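Local structure of xylose isomerase-like TIM barrel domain-containing protein (Thermus thermophilus, 3AYV) at residues Lys51-Leu56 against Gly89-Val94; Leu61-Pro66 against Leu113-Ala118; Ala145-Leu150 against Trp178-Pro183; Phe159-Ala164 against Glu184-Asn189; His198-Arg203 against Glu229-Phe234. The protein is of unknown function but binds zinc ions in a TIM barrel and may take part in protection against oxidative stress, perhaps through the phosphodiester chemistry of its family. All blocks are in the same frame, centred on the assembly; numbering follows the deposited sequence.

Contact 1 (Lys51-Leu56 against Gly89-Val94); sequences KLSVHL and GADRAV. With ZN (zinc ion), chain E.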
# COMPACT_ATOMS: atom_id res chain seq x y z
N LYS A 51 -15.20 5.74 -1.03
CA LYS A 51 -14.34 4.76 -0.36
C LYS A 51 -12.95 5.34 -0.11
O LYS A 51 -12.35 5.96 -0.99
CB LYS A 51 -14.31 3.44 -1.12
CG LYS A 51 -15.65 2.66 -1.01
CD LYS A 51 -15.70 1.45 -1.94
CE LYS A 51 -16.98 0.65 -1.72
NZ LYS A 51 -17.38 -0.07 -2.97
N LEU A 52 -12.46 5.16 1.12
CA LEU A 52 -11.17 5.72 1.50
C LEU A 52 -10.33 4.70 2.26
O LEU A 52 -10.83 4.00 3.16
CB LEU A 52 -11.36 7.00 2.31
CG LEU A 52 -10.08 7.76 2.75
CD1 LEU A 52 -10.34 9.24 2.84
CD2 LEU A 52 -9.49 7.22 4.10
N SER A 53 -9.06 4.63 1.89
CA SER A 53 -8.08 3.84 2.61
C SER A 53 -6.89 4.78 2.84
O SER A 53 -6.87 5.89 2.32
CB SER A 53 -7.68 2.59 1.83
OG SER A 53 -7.38 2.87 0.46
N VAL A 54 -5.91 4.36 3.64
CA VAL A 54 -4.75 5.22 3.85
C VAL A 54 -3.47 4.44 3.61
O VAL A 54 -3.44 3.21 3.74
CB VAL A 54 -4.65 5.85 5.27
CG1 VAL A 54 -5.91 6.66 5.62
CG2 VAL A 54 -4.39 4.77 6.31
N HIS A 55 -2.41 5.16 3.24
CA HIS A 55 -1.05 4.60 3.27
C HIS A 55 -0.37 5.17 4.50
O HIS A 55 -0.24 6.39 4.64
CB HIS A 55 -0.28 4.98 2.01
CG HIS A 55 0.92 4.12 1.77
ND1 HIS A 55 1.93 3.97 2.72
CD2 HIS A 55 1.27 3.34 0.73
CE1 HIS A 55 2.84 3.13 2.24
NE2 HIS A 55 2.47 2.75 1.04
N LEU A 56 0.02 4.29 5.43
CA LEU A 56 0.68 4.69 6.65
C LEU A 56 2.08 5.21 6.33
O LEU A 56 2.58 4.97 5.24
CB LEU A 56 0.73 3.53 7.64
CG LEU A 56 -0.65 3.04 8.10
CD1 LEU A 56 -0.53 1.78 8.89
CD2 LEU A 56 -1.33 4.14 8.98
N GLY A 89 -12.42 7.51 8.60
CA GLY A 89 -13.28 6.39 8.22
C GLY A 89 -12.68 5.44 7.19
O GLY A 89 -13.39 4.88 6.36
N ALA A 90 -11.36 5.25 7.25
CA ALA A 90 -10.68 4.34 6.32
C ALA A 90 -11.09 2.91 6.53
O ALA A 90 -11.27 2.47 7.67
CB ALA A 90 -9.13 4.46 6.48
N ASP A 91 -11.25 2.18 5.44
CA ASP A 91 -11.53 0.75 5.55
C ASP A 91 -10.24 -0.05 5.75
O ASP A 91 -10.23 -1.04 6.49
CB ASP A 91 -12.40 0.20 4.39
CG ASP A 91 -11.74 0.35 2.99
OD1 ASP A 91 -10.65 0.95 2.84
OD2 ASP A 91 -12.35 -0.16 2.03
N ARG A 92 -9.16 0.44 5.13
CA ARG A 92 -7.87 -0.29 5.13
C ARG A 92 -6.71 0.68 5.35
O ARG A 92 -6.83 1.88 5.03
CB ARG A 92 -7.69 -0.98 3.77
CG ARG A 92 -8.69 -2.07 3.50
CD ARG A 92 -8.92 -2.32 2.01
NE ARG A 92 -9.77 -3.51 1.85
CZ ARG A 92 -9.69 -4.39 0.86
NH1 ARG A 92 -8.79 -4.26 -0.10
NH2 ARG A 92 -10.53 -5.43 0.84
N ALA A 93 -5.59 0.16 5.87
CA ALA A 93 -4.38 0.96 6.05
C ALA A 93 -3.23 0.11 5.57
O ALA A 93 -3.09 -1.06 5.99
CB ALA A 93 -4.16 1.37 7.54
N VAL A 94 -2.40 0.69 4.71
CA VAL A 94 -1.32 -0.07 4.06
C VAL A 94 0.01 0.38 4.64
O VAL A 94 0.20 1.57 4.91
CB VAL A 94 -1.31 0.21 2.54
CG1 VAL A 94 -0.17 -0.57 1.86
CG2 VAL A 94 -2.66 -0.19 1.89
ZN ZN E . 3.56 1.56 -0.59
O HOH W 1 -14.06 4.36 3.52
O HOH W 2 2.66 2.49 -2.25
O HOH W 3 5.16 3.23 -1.43
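Neighbouring parallel strands of the TIM barrel meet here: V54 and H55 of strand 52-55 pair with A93 and V94 of strand 92-96, the short axes 22° apart. Four backbone bonds join them, D91 N to L52 O, V54 N to R92 O, V94 N to V54 O and L56 N to V94 O. V54, L56, A90 and A93 touch helix 68-87. V54 CG2 rests 3.6 Å from A93 CB, and A90 CB lies 3.7 Å from L52 CD2. That helix is the middle of the beta-alpha-beta crossover whose two strands these are; it ends in a Schellman motif at G89, whose O takes a bond from a water that also accepts from L52 N. L56 CB sits 3.4 Å from V94 O, and its CD1 comes within 3.9 Å of A93 CB. With an alanine here the isopropyl end is gone, and A93 CB and L78 of the helix would probably face a gap. H55 projects into the barrel, its CG anti to the backbone N (chi1 -162°), so that NE2 binds a zinc ion at 2.3 Å. At the other nitrogen, ND1 donates to L56 O (2.8 Å), in the ring plane and on a carbonyl lone pair, a bond that fixes the ring's rotation. H96, E136 and two waters complete this zinc's shell.

Contact 2 (Leu61-Pro66 against Leu113-Ala118); sequences LDLLSP and LPLAEA
L63 and L64 meet P114, L115 and A118 on one flank of helix 112-118 through apolar contacts. L64 makes more of the contacts: its CG, anti to the carbonyl carbon (chi1 -58°), carries the two methyls to the helix, where CD1 lies 4.0 Å from L115 CB, the side chains crossing at about a right angle, and CD2 lies 4.0 Å from A118 CB. CD2 also lies 3.7 Å from P114 O, a carbonyl already taken by A118 N. L63 adds its CB, 3.9 Å from A118 CB, while its CD1 passes 3.8 Å from A118 O. Within the loop that follows strand 52-55, D62 OD1 accepts from L64 N at 2.9 Å in an Asx turn, the N-H arriving from above the carboxylate plane (75° out of it), and S65 N returns to D62 O to close a type I turn. The same OD1 makes a salt bridge with R111, just before the helix, so D62 links loop and helix region through its charge. No hydrogen bond joins the two segments. Their mutual fit therefore rests on methyl and methylene groups, and the direction of the leucines is probably set by the turn behind them.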
# COMPACT_ATOMS: atom_id res chain seq x y z
N LEU A 61 11.45 4.27 7.99
CA LEU A 61 10.94 3.56 9.16
C LEU A 61 11.20 2.06 9.07
O LEU A 61 11.21 1.49 7.98
CB LEU A 61 9.42 3.79 9.30
CG LEU A 61 9.00 5.27 9.39
CD1 LEU A 61 7.47 5.41 9.51
CD2 LEU A 61 9.70 6.04 10.50
N ASP A 62 11.37 1.43 10.23
CA ASP A 62 11.52 -0.01 10.33
C ASP A 62 11.35 -0.42 11.80
O ASP A 62 12.14 0.01 12.67
CB ASP A 62 12.92 -0.45 9.81
CG ASP A 62 13.11 -1.94 9.86
OD1 ASP A 62 12.11 -2.67 10.07
OD2 ASP A 62 14.26 -2.40 9.69
N LEU A 63 10.34 -1.24 12.06
CA LEU A 63 10.13 -1.79 13.41
C LEU A 63 11.34 -2.61 13.91
O LEU A 63 11.52 -2.78 15.12
CB LEU A 63 8.85 -2.64 13.47
CG LEU A 63 7.53 -1.87 13.34
CD1 LEU A 63 6.37 -2.87 13.26
CD2 LEU A 63 7.36 -0.91 14.56
N LEU A 64 12.13 -3.11 12.97
CA LEU A 64 13.25 -3.97 13.29
C LEU A 64 14.59 -3.25 13.05
O LEU A 64 15.63 -3.91 12.96
CB LEU A 64 13.18 -5.25 12.46
CG LEU A 64 11.92 -6.11 12.59
CD1 LEU A 64 12.17 -7.33 11.73
CD2 LEU A 64 11.65 -6.51 14.08
N SER A 65 14.54 -1.93 12.92
CA SER A 65 15.78 -1.14 12.82
C SER A 65 16.79 -1.47 13.96
O SER A 65 16.39 -1.58 15.13
CB SER A 65 15.47 0.36 12.91
OG SER A 65 16.69 1.11 12.72
N PRO A 66 18.09 -1.56 13.62
CA PRO A 66 19.08 -1.69 14.71
C PRO A 66 19.16 -0.43 15.58
O PRO A 66 19.69 -0.48 16.70
CB PRO A 66 20.43 -1.94 13.97
CG PRO A 66 20.20 -1.37 12.59
CD PRO A 66 18.71 -1.66 12.29
N LEU A 113 9.44 -13.60 11.47
CA LEU A 113 8.75 -13.76 12.75
C LEU A 113 9.03 -12.60 13.73
O LEU A 113 8.12 -12.17 14.45
CB LEU A 113 9.00 -15.15 13.39
CG LEU A 113 8.04 -16.26 12.87
CD1 LEU A 113 6.56 -15.94 13.17
CD2 LEU A 113 8.24 -16.59 11.40
N PRO A 114 10.28 -12.06 13.73
CA PRO A 114 10.49 -10.86 14.54
C PRO A 114 9.57 -9.71 14.11
O PRO A 114 9.07 -8.96 14.97
CB PRO A 114 11.97 -10.53 14.29
CG PRO A 114 12.59 -11.90 14.20
CD PRO A 114 11.58 -12.66 13.35
N LEU A 115 9.34 -9.57 12.81
CA LEU A 115 8.37 -8.57 12.33
C LEU A 115 6.92 -8.88 12.80
O LEU A 115 6.23 -7.99 13.31
CB LEU A 115 8.41 -8.41 10.81
CG LEU A 115 7.41 -7.36 10.26
CD1 LEU A 115 7.86 -5.96 10.74
CD2 LEU A 115 7.39 -7.43 8.74
N ALA A 116 6.50 -10.14 12.71
CA ALA A 116 5.14 -10.51 13.15
C ALA A 116 4.97 -10.13 14.61
O ALA A 116 3.91 -9.62 15.02
CB ALA A 116 4.92 -12.02 12.97
N GLU A 117 6.01 -10.39 15.40
CA GLU A 117 5.97 -10.06 16.81
C GLU A 117 5.92 -8.54 17.03
O GLU A 117 5.11 -8.05 17.80
CB GLU A 117 7.18 -10.68 17.53
CG GLU A 117 7.31 -10.19 18.98
CD GLU A 117 8.53 -10.77 19.66
OE1 GLU A 117 8.38 -11.71 20.47
OE2 GLU A 117 9.65 -10.28 19.35
N ALA A 118 6.77 -7.80 16.33
CA ALA A 118 6.83 -6.35 16.46
C ALA A 118 5.51 -5.68 16.02
O ALA A 118 5.16 -4.57 16.49
CB ALA A 118 8.03 -5.79 15.67

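Contact 3 (Ala145-Leu150 against Trp178-Pro183); sequences ALRPVL and WLALAP
R147, in the first turn of helix 147-153, and L181 have the closest CA atoms of the two segments, 6.9 Å apart. L181 belongs to a type I turn from L179 to A182 that follows helix 176-179; A182, its last residue, has positive phi and is first to leave helical geometry. The side chain of L181 fills the middle: CD1 is 4.0 Å from L146 CB, CD2 is 4.2 Å from L150 CD1, and the same CD2 lies over one face of the R147 guanidinium, 3.5 Å above its plane and toward the rim. R147 bends at chi3 (-82°), which swings NH2 to A180 O for a weak bond of 3.2 Å made at the edge of the guanidinium. L146 CD1 approaches the edge of the W178 indole, 4.2 Å from CZ3; W178 NE1 bonds to T172 O, and its ring meets F161 nearly parallel. L146 and L181 both also touch F159, placing the contact in the layer of helices and turns that wraps the TIM barrel strands.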
# COMPACT_ATOMS: atom_id res chain seq x y z
N ALA A 145 9.35 -14.45 2.24
CA ALA A 145 9.67 -13.73 3.46
C ALA A 145 8.44 -13.03 4.06
O ALA A 145 8.46 -12.64 5.23
CB ALA A 145 10.77 -12.73 3.22
N LEU A 146 7.39 -12.88 3.25
CA LEU A 146 6.15 -12.27 3.74
C LEU A 146 5.16 -13.33 4.22
O LEU A 146 4.36 -13.10 5.12
CB LEU A 146 5.48 -11.41 2.64
CG LEU A 146 6.34 -10.19 2.28
CD1 LEU A 146 5.59 -9.37 1.24
CD2 LEU A 146 6.78 -9.32 3.53
N ARG A 147 5.20 -14.49 3.58
CA ARG A 147 4.25 -15.56 3.92
C ARG A 147 4.17 -15.88 5.44
O ARG A 147 3.07 -15.98 5.98
CB ARG A 147 4.55 -16.82 3.08
CG ARG A 147 3.43 -17.86 3.14
CD ARG A 147 3.72 -19.02 2.20
NE ARG A 147 3.33 -18.72 0.82
CZ ARG A 147 2.09 -18.83 0.35
NH1 ARG A 147 1.10 -19.23 1.15
NH2 ARG A 147 1.84 -18.54 -0.93
N PRO A 148 5.32 -16.04 6.13
CA PRO A 148 5.23 -16.34 7.58
C PRO A 148 4.65 -15.18 8.43
O PRO A 148 4.05 -15.42 9.50
CB PRO A 148 6.69 -16.59 7.98
CG PRO A 148 7.42 -16.93 6.64
CD PRO A 148 6.74 -15.98 5.69
N VAL A 149 4.85 -13.95 7.99
CA VAL A 149 4.27 -12.80 8.71
C VAL A 149 2.75 -12.92 8.65
O VAL A 149 2.05 -12.76 9.66
CB VAL A 149 4.70 -11.43 8.13
CG1 VAL A 149 4.21 -10.28 9.02
CG2 VAL A 149 6.24 -11.36 7.97
N LEU A 150 2.24 -13.13 7.43
CA LEU A 150 0.80 -13.33 7.24
C LEU A 150 0.29 -14.54 8.03
O LEU A 150 -0.76 -14.45 8.69
CB LEU A 150 0.50 -13.50 5.75
CG LEU A 150 0.99 -12.33 4.88
CD1 LEU A 150 0.93 -12.68 3.41
CD2 LEU A 150 0.13 -11.10 5.18
N TRP A 178 3.96 -13.80 -6.11
CA TRP A 178 3.38 -12.79 -5.23
C TRP A 178 1.87 -12.90 -5.18
O TRP A 178 1.26 -12.78 -4.11
CB TRP A 178 3.78 -11.37 -5.65
CG TRP A 178 5.27 -11.17 -5.73
CD1 TRP A 178 6.04 -11.29 -6.86
CD2 TRP A 178 6.16 -10.78 -4.68
NE1 TRP A 178 7.36 -11.03 -6.57
CE2 TRP A 178 7.47 -10.71 -5.24
CE3 TRP A 178 5.99 -10.47 -3.31
CZ2 TRP A 178 8.60 -10.36 -4.49
CZ3 TRP A 178 7.14 -10.14 -2.55
CH2 TRP A 178 8.43 -10.07 -3.16
N LEU A 179 1.26 -13.11 -6.34
CA LEU A 179 -0.18 -13.36 -6.41
C LEU A 179 -0.62 -14.57 -5.56
O LEU A 179 -1.75 -14.61 -5.08
CB LEU A 179 -0.57 -13.58 -7.87
CG LEU A 179 -0.46 -12.27 -8.68
CD1 LEU A 179 -0.66 -12.52 -10.20
CD2 LEU A 179 -1.43 -11.24 -8.16
N ALA A 180 0.29 -15.53 -5.40
CA ALA A 180 0.02 -16.72 -4.57
C ALA A 180 -0.23 -16.39 -3.09
O ALA A 180 -0.76 -17.22 -2.33
CB ALA A 180 1.12 -17.77 -4.73
N LEU A 181 0.11 -15.16 -2.68
CA LEU A 181 -0.13 -14.71 -1.30
C LEU A 181 -1.55 -14.20 -1.13
O LEU A 181 -1.94 -13.75 -0.06
CB LEU A 181 0.85 -13.60 -0.91
CG LEU A 181 2.33 -13.97 -0.74
CD1 LEU A 181 3.13 -12.71 -0.36
CD2 LEU A 181 2.53 -15.03 0.33
N ALA A 182 -2.29 -14.19 -2.23
CA ALA A 182 -3.71 -13.83 -2.20
C ALA A 182 -3.95 -12.36 -1.81
O ALA A 182 -4.68 -12.05 -0.86
CB ALA A 182 -4.52 -14.85 -1.31
N PRO A 183 -3.34 -11.41 -2.56
CA PRO A 183 -3.57 -10.00 -2.23
C PRO A 183 -5.04 -9.60 -2.28
O PRO A 183 -5.74 -9.92 -3.27
CB PRO A 183 -2.78 -9.24 -3.33
CG PRO A 183 -2.64 -10.21 -4.46
CD PRO A 183 -2.56 -11.59 -3.81

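Contact 4 (Phe159-Ala164 against Glu184-Asn189); sequences FCFDAA and EHLHLN. With ZN (zinc ion), chain F.
C160 and D162 of strand 158-162 meet H187 of strand 185-188, adjacent parallel strands of the TIM barrel, whose interior these three side chains line. E184 N to F159 O, F161 N to H185 O and H187 N to F161 O hold the backbones together. From the backbone, H187 CB meets D162 OD2 at 3.4 Å. CG then turns anti to the carbonyl carbon (chi1 -85°), and the imidazole lies flat against the C160 thiol: SG stands 3.4 Å from the ring centroid, only 12° off its normal. ND1 binds a zinc ion at 2.4 Å. At the far end NE2 is hydrogen-bonded to E27, so the ring is held at both nitrogens and on one face. D162 OD2 binds the same zinc at 2.1 Å, its carboxylate turned 83° from the imidazole, while its other oxygen, OD1, accepts from H165 N as N-cap of helix 163-169. E136, E223 and two waters complete the zinc shell. One water donates to H187 O (2.6 Å) and F161 O (3.0 Å) and accepts from A163 N (2.8 Å).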
# COMPACT_ATOMS: atom_id res chain seq x y z
N PHE A 159 -2.56 -8.68 2.65
CA PHE A 159 -1.45 -8.42 1.74
C PHE A 159 -1.88 -7.46 0.62
O PHE A 159 -2.96 -7.62 0.03
CB PHE A 159 -0.93 -9.74 1.17
CG PHE A 159 0.16 -9.57 0.13
CD1 PHE A 159 1.33 -8.86 0.43
CD2 PHE A 159 0.01 -10.10 -1.16
CE1 PHE A 159 2.34 -8.66 -0.53
CE2 PHE A 159 1.02 -9.93 -2.12
CZ PHE A 159 2.19 -9.21 -1.81
N CYS A 160 -1.05 -6.45 0.36
CA CYS A 160 -1.22 -5.55 -0.77
C CYS A 160 -0.08 -5.81 -1.75
O CYS A 160 1.10 -5.68 -1.39
CB CYS A 160 -1.17 -4.09 -0.28
SG CYS A 160 -1.16 -2.89 -1.67
N PHE A 161 -0.41 -6.19 -2.99
CA PHE A 161 0.61 -6.49 -3.99
C PHE A 161 0.87 -5.27 -4.86
O PHE A 161 -0.05 -4.72 -5.49
CB PHE A 161 0.19 -7.66 -4.88
CG PHE A 161 1.16 -7.98 -6.02
CD1 PHE A 161 2.54 -8.07 -5.79
CD2 PHE A 161 0.69 -8.20 -7.32
CE1 PHE A 161 3.41 -8.37 -6.85
CE2 PHE A 161 1.53 -8.52 -8.36
CZ PHE A 161 2.91 -8.60 -8.13
N ASP A 162 2.14 -4.89 -4.91
CA ASP A 162 2.63 -3.88 -5.81
C ASP A 162 3.56 -4.53 -6.81
O ASP A 162 4.69 -4.87 -6.46
CB ASP A 162 3.37 -2.80 -5.03
CG ASP A 162 3.74 -1.61 -5.91
OD1 ASP A 162 4.39 -1.77 -6.95
OD2 ASP A 162 3.36 -0.49 -5.56
N ALA A 163 3.10 -4.70 -8.05
CA ALA A 163 3.87 -5.47 -9.05
C ALA A 163 5.17 -4.77 -9.46
O ALA A 163 6.16 -5.44 -9.75
CB ALA A 163 3.00 -5.79 -10.29
N ALA A 164 5.15 -3.45 -9.52
CA ALA A 164 6.36 -2.70 -9.89
C ALA A 164 7.46 -2.87 -8.84
O ALA A 164 8.64 -2.98 -9.19
CB ALA A 164 6.03 -1.23 -10.10
N GLU A 184 -5.50 -8.90 -1.26
CA GLU A 184 -6.85 -8.39 -1.28
C GLU A 184 -6.90 -6.96 -1.80
O GLU A 184 -7.98 -6.40 -1.97
CB GLU A 184 -7.53 -8.56 0.09
CG GLU A 184 -6.99 -7.67 1.20
CD GLU A 184 -7.35 -8.19 2.58
OE1 GLU A 184 -8.04 -7.45 3.29
OE2 GLU A 184 -6.92 -9.31 2.94
N HIS A 185 -5.72 -6.39 -2.08
CA HIS A 185 -5.55 -4.97 -2.34
C HIS A 185 -4.42 -4.91 -3.34
O HIS A 185 -3.39 -5.58 -3.17
CB HIS A 185 -5.13 -4.27 -1.05
CG HIS A 185 -5.56 -2.85 -0.92
ND1 HIS A 185 -4.68 -1.80 -0.99
CD2 HIS A 185 -6.78 -2.31 -0.68
CE1 HIS A 185 -5.33 -0.66 -0.78
NE2 HIS A 185 -6.61 -0.95 -0.61
N LEU A 186 -4.60 -4.15 -4.41
CA LEU A 186 -3.55 -4.06 -5.42
C LEU A 186 -3.13 -2.63 -5.64
O LEU A 186 -3.97 -1.73 -5.73
CB LEU A 186 -3.97 -4.71 -6.75
CG LEU A 186 -3.90 -6.23 -6.61
CD1 LEU A 186 -5.28 -6.79 -6.32
CD2 LEU A 186 -3.21 -6.93 -7.80
N HIS A 187 -1.81 -2.43 -5.66
CA HIS A 187 -1.24 -1.15 -6.01
C HIS A 187 -0.83 -1.22 -7.47
O HIS A 187 0.03 -2.02 -7.84
CB HIS A 187 -0.04 -0.84 -5.11
CG HIS A 187 -0.42 -0.21 -3.81
ND1 HIS A 187 0.52 0.25 -2.92
CD2 HIS A 187 -1.63 0.06 -3.26
CE1 HIS A 187 -0.10 0.74 -1.85
NE2 HIS A 187 -1.40 0.65 -2.04
N LEU A 188 -1.47 -0.39 -8.29
CA LEU A 188 -1.32 -0.49 -9.74
C LEU A 188 -0.60 0.69 -10.35
O LEU A 188 -0.90 1.84 -10.03
CB LEU A 188 -2.69 -0.59 -10.40
CG LEU A 188 -3.54 -1.81 -10.00
CD1 LEU A 188 -4.86 -1.67 -10.78
CD2 LEU A 188 -2.84 -3.09 -10.39
N ASN A 189 0.36 0.38 -11.21
CA ASN A 189 1.03 1.36 -12.06
C ASN A 189 1.92 0.58 -13.01
O ASN A 189 1.86 -0.65 -13.00
CB ASN A 189 1.80 2.42 -11.24
CG ASN A 189 2.84 1.81 -10.30
OD1 ASN A 189 3.49 0.82 -10.64
ND2 ASN A 189 2.99 2.41 -9.12
ZN ZN F . 2.77 0.46 -3.76
O HOH W 4 -4.69 -10.25 1.61
O HOH W 5 0.29 -4.57 -8.48
O HOH W 6 4.98 1.27 -7.32
O HOH W 7 2.71 -1.55 -9.56
O HOH W 2 2.66 2.49 -2.25
O HOH W 8 4.12 2.30 -4.59

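Contact 5 (His198-Arg203 against Glu229-Phe234); sequences HWNLGR and EASLAF. With ZN (zinc ion), chain G.
S231 OG accepts the backbone N-H of L201 at 2.9 Å, a fairly straight bond (155°) that ties the loop to helix 229-240. Beside it L201 CB makes a CH-pi contact, 4.0 Å from the ring centroid, over the face of F234, whose CG stands anti to the backbone N (chi1 -172°) and lays the ring there. G202 CA follows, 3.9 Å from F234 CE2. An alanine in place of F234 removes the ring under L201 and G202, and the L201 side chain would probably be freer to turn. The loop leads from strand 185-188 toward the last strand of the TIM barrel, and the helix is the barrel's last. A type II turn from N200 to R203 shapes the loop; G202 sits in it with positive phi, which favours glycine. Further out, E226 bonds to N200 N and forms a salt bridge with R203, whose guanidinium lies over the W199 ring. At the loop's start H198 NE2 binds a zinc ion at 2.4 Å, with H165, D196 and three waters.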
# COMPACT_ATOMS: atom_id res chain seq x y z
N HIS A 198 5.85 4.75 -11.40
CA HIS A 198 4.48 5.18 -11.12
C HIS A 198 3.81 5.75 -12.38
O HIS A 198 3.10 6.75 -12.32
CB HIS A 198 4.42 6.17 -9.93
CG HIS A 198 4.67 5.52 -8.60
ND1 HIS A 198 3.92 5.82 -7.48
CD2 HIS A 198 5.54 4.55 -8.23
CE1 HIS A 198 4.34 5.08 -6.47
NE2 HIS A 198 5.33 4.31 -6.89
N TRP A 199 4.06 5.09 -13.51
CA TRP A 199 3.41 5.48 -14.77
C TRP A 199 2.03 4.86 -14.85
O TRP A 199 1.73 3.89 -14.14
CB TRP A 199 4.22 4.99 -15.96
CG TRP A 199 5.54 5.69 -16.22
CD1 TRP A 199 5.93 6.94 -15.79
CD2 TRP A 199 6.59 5.19 -17.05
NE1 TRP A 199 7.20 7.22 -16.29
CE2 TRP A 199 7.62 6.17 -17.06
CE3 TRP A 199 6.78 4.00 -17.76
CZ2 TRP A 199 8.81 5.99 -17.78
CZ3 TRP A 199 7.98 3.82 -18.47
CH2 TRP A 199 8.97 4.81 -18.47
N ASN A 200 1.19 5.41 -15.72
CA ASN A 200 -0.09 4.78 -16.07
C ASN A 200 0.03 3.35 -16.59
O ASN A 200 1.01 2.99 -17.25
CB ASN A 200 -0.82 5.62 -17.14
CG ASN A 200 -1.56 6.79 -16.55
OD1 ASN A 200 -1.34 7.94 -16.94
ND2 ASN A 200 -2.44 6.52 -15.62
N LEU A 201 -0.99 2.54 -16.32
CA LEU A 201 -1.08 1.19 -16.88
C LEU A 201 -0.97 1.31 -18.40
O LEU A 201 -1.49 2.27 -18.97
CB LEU A 201 -2.42 0.57 -16.51
CG LEU A 201 -2.71 0.44 -15.01
CD1 LEU A 201 -4.07 -0.28 -14.79
CD2 LEU A 201 -1.55 -0.30 -14.33
N GLY A 202 -0.26 0.38 -19.03
CA GLY A 202 -0.09 0.37 -20.49
C GLY A 202 1.19 1.05 -20.96
O GLY A 202 1.59 0.89 -22.11
N ARG A 203 1.86 1.77 -20.06
CA ARG A 203 3.02 2.60 -20.44
C ARG A 203 4.37 1.88 -20.29
O ARG A 203 5.39 2.38 -20.77
CB ARG A 203 3.04 3.92 -19.67
CG ARG A 203 1.92 4.92 -20.02
CD ARG A 203 2.41 6.38 -19.83
NE ARG A 203 3.79 6.48 -20.27
CZ ARG A 203 4.74 7.28 -19.76
NH1 ARG A 203 4.50 8.12 -18.77
NH2 ARG A 203 5.95 7.21 -20.27
N GLU A 229 -6.38 9.08 -15.76
CA GLU A 229 -7.44 8.62 -16.66
C GLU A 229 -7.03 7.44 -17.54
O GLU A 229 -7.81 6.49 -17.68
CB GLU A 229 -8.04 9.72 -17.54
CG GLU A 229 -9.36 9.26 -18.14
CD GLU A 229 -9.97 10.25 -19.09
OE1 GLU A 229 -9.95 11.46 -18.78
OE2 GLU A 229 -10.48 9.80 -20.13
N ALA A 230 -5.84 7.48 -18.12
CA ALA A 230 -5.42 6.38 -18.99
C ALA A 230 -5.43 5.01 -18.28
O ALA A 230 -5.71 3.99 -18.90
CB ALA A 230 -4.04 6.65 -19.59
N SER A 231 -5.14 5.00 -16.98
CA SER A 231 -5.19 3.73 -16.23
C SER A 231 -6.62 3.25 -16.00
O SER A 231 -6.90 2.05 -16.10
CB SER A 231 -4.46 3.83 -14.87
OG SER A 231 -3.10 4.10 -15.09
N LEU A 232 -7.51 4.18 -15.68
CA LEU A 232 -8.93 3.83 -15.53
C LEU A 232 -9.50 3.23 -16.83
O LEU A 232 -10.22 2.22 -16.81
CB LEU A 232 -9.71 5.04 -15.03
CG LEU A 232 -11.16 4.81 -14.61
CD1 LEU A 232 -11.34 3.55 -13.70
CD2 LEU A 232 -11.71 6.08 -13.95
N ALA A 233 -9.13 3.84 -17.96
CA ALA A 233 -9.51 3.37 -19.29
C ALA A 233 -8.92 2.00 -19.61
O ALA A 233 -9.58 1.16 -20.24
CB ALA A 233 -9.11 4.40 -20.38
N PHE A 234 -7.67 1.76 -19.18
CA PHE A 234 -7.04 0.44 -19.29
C PHE A 234 -7.89 -0.59 -18.50
O PHE A 234 -8.19 -1.68 -19.02
CB PHE A 234 -5.58 0.49 -18.75
CG PHE A 234 -4.79 -0.79 -18.99
CD1 PHE A 234 -4.95 -1.90 -18.16
CD2 PHE A 234 -3.86 -0.86 -20.02
CE1 PHE A 234 -4.21 -3.08 -18.37
CE2 PHE A 234 -3.10 -2.03 -20.24
CZ PHE A 234 -3.29 -3.14 -19.42
ZN ZN G . 6.05 2.50 -5.58
O HOH W 8 4.12 2.30 -4.59
O HOH W 6 4.98 1.27 -7.32
O HOH W 9 6.97 3.69 -4.00

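How the contacts relate
Contacts 1, 4 and 5 each supply a ligand or ligands to one of three zinc ions at the mouth of the barrel. One water bridges the zincs of contacts 1 and 4; one bridges those of contacts 4 and 5, and another, on the zinc of contact 5, bonds to D162 OD2. Contacts 1 and 4, centres 14 Å apart, face each other across the barrel, where R92 NH1 reaches E184 O at 3.0 Å. Contact 5 touches contact 4, centres 14 Å apart, through N189 against H198 and W199. Contact 3 backs contact 4 from outside, centres 12 Å apart, with W178 and L181 on F161 and F159. Contact 2 is peripheral, meeting contact 3 through L113 and P148.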